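Local coordinates for protein putative tautomerase (Streptomyces achromogenes, PDB 3RY0) that is a putative tautomerase of the MIF clan, a small beta-alpha-beta protein found here in an assembly of six chains, at residues A17-A22 with V40-T45. Sequence-based numbering, arbitrary orientation.
Sequences AALGEA and VIVEET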
# COMPACT_ATOMS: atom_id res chain seq x y z
N ALA A 17 1.40 21.01 0.12
CA ALA A 17 0.14 21.47 0.67
C ALA A 17 -0.91 21.75 -0.46
O ALA A 17 -2.08 21.42 -0.37
CB ALA A 17 0.39 22.75 1.45
N ALA A 18 -0.44 22.32 -1.56
CA ALA A 18 -1.33 22.58 -2.68
C ALA A 18 -1.81 21.29 -3.32
O ALA A 18 -2.99 21.18 -3.70
CB ALA A 18 -0.67 23.44 -3.73
N LEU A 19 -0.94 20.27 -3.42
CA LEU A 19 -1.37 18.96 -3.95
C LEU A 19 -2.48 18.32 -3.08
O LEU A 19 -3.43 17.79 -3.62
CB LEU A 19 -0.09 18.11 -4.00
CG LEU A 19 -0.36 16.68 -4.48
CD1 LEU A 19 -0.72 16.58 -5.97
CD2 LEU A 19 0.83 15.77 -4.15
N GLY A 20 -2.28 18.35 -1.75
CA GLY A 20 -3.29 17.78 -0.89
C GLY A 20 -4.66 18.41 -1.12
O GLY A 20 -5.66 17.74 -1.14
N GLU A 21 -4.66 19.75 -1.19
CA GLU A 21 -5.92 20.43 -1.46
C GLU A 21 -6.53 20.12 -2.81
O GLU A 21 -7.73 19.82 -2.91
CB GLU A 21 -5.71 21.96 -1.35
CG GLU A 21 -7.01 22.81 -1.41
CD GLU A 21 -7.65 22.90 -2.78
OE1 GLU A 21 -6.96 22.97 -3.82
OE2 GLU A 21 -8.92 22.93 -2.77
N ALA A 22 -5.68 20.08 -3.84
CA ALA A 22 -6.20 19.87 -5.17
C ALA A 22 -6.67 18.48 -5.48
O ALA A 22 -7.69 18.24 -6.13
CB ALA A 22 -5.15 20.30 -6.19
N VAL A 40 -5.86 12.23 2.40
CA VAL A 40 -4.70 12.11 1.51
C VAL A 40 -3.50 11.89 2.36
O VAL A 40 -3.22 12.66 3.35
CB VAL A 40 -4.50 13.41 0.67
CG1 VAL A 40 -3.40 13.21 -0.36
CG2 VAL A 40 -5.76 13.85 -0.08
N ILE A 41 -2.68 10.89 2.01
CA ILE A 41 -1.41 10.64 2.66
C ILE A 41 -0.31 10.80 1.57
O ILE A 41 -0.41 10.13 0.49
CB ILE A 41 -1.30 9.18 3.21
CG1 ILE A 41 -2.47 8.90 4.14
CG2 ILE A 41 0.14 9.04 3.87
CD1 ILE A 41 -2.39 9.48 5.52
N VAL A 42 0.66 11.64 1.80
CA VAL A 42 1.72 11.89 0.82
C VAL A 42 2.97 11.24 1.33
O VAL A 42 3.46 11.61 2.43
CB VAL A 42 1.94 13.40 0.56
CG1 VAL A 42 3.16 13.63 -0.41
CG2 VAL A 42 0.75 14.06 -0.04
N GLU A 43 3.54 10.32 0.54
CA GLU A 43 4.78 9.62 0.95
C GLU A 43 5.88 10.12 -0.02
O GLU A 43 5.60 10.36 -1.22
CB GLU A 43 4.57 8.15 0.64
CG GLU A 43 3.46 7.52 1.40
CD GLU A 43 3.29 6.06 0.99
OE1 GLU A 43 3.55 5.69 -0.22
OE2 GLU A 43 2.88 5.31 1.92
N GLU A 44 7.09 10.34 0.48
CA GLU A 44 8.23 10.85 -0.31
C GLU A 44 9.25 9.71 -0.30
O GLU A 44 9.55 9.06 0.73
CB GLU A 44 8.81 12.12 0.32
CG GLU A 44 7.81 13.25 0.16
CD GLU A 44 8.39 14.67 0.38
OE1 GLU A 44 9.63 14.84 0.41
OE2 GLU A 44 7.57 15.61 0.47
N THR A 45 9.77 9.41 -1.48
CA THR A 45 10.72 8.36 -1.68
C THR A 45 12.06 9.00 -2.15
O THR A 45 12.06 9.80 -3.09
CB THR A 45 10.22 7.40 -2.80
OG1 THR A 45 8.92 6.88 -2.35
CG2 THR A 45 11.18 6.33 -3.04
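L19 meets V42 methyl to methyl: its CD2 lies 4.5 Å from CG2 of V42, a loose van der Waals approach between two branched residues well suited to a buried layer. The CB of L19 does not itself face the strand, but with CG anti to the backbone N (chi1 178°) and CD2 carrying the chain on, anti to CA, the end of the side chain comes nearer to it.

G20, one residue further along the helix, brings bare backbone to the strand: its CA is 6.3 Å from the CA of V40, and its carbonyl lies over the valine's branched end. CG2 of V40, anti to its own carbonyl carbon, reaches to 4.0 Å from O of G20, again a van der Waals contact. That carbonyl oxygen also accepts a hydrogen bond from the side chain of T24, one turn on, and T24 packs on V40 too.

The helix 13-31 joins the parallel strands 2-8 and 39-45 in a beta-alpha-beta unit, as in the tautomerase family, and here it covers one face of the sheet. V40 and V42 both point at the helix: their branching at CB suits the extended backbone, and their spacing of two puts both on the helix side.

No hydrogen bond crosses between the two segments; the strand's polar links run largely to its neighbours in the sheet. I41, E43 and T45 are backbone-bonded to strand 2-8, while E43 forms salt bridges with R4 of its own chain and R4 of a neighbouring subunit. V40 and I41 pair in an antiparallel ladder with a strand of another subunit, whose F51 also packs on V40 and V42; T30 of a further subunit lies against L19.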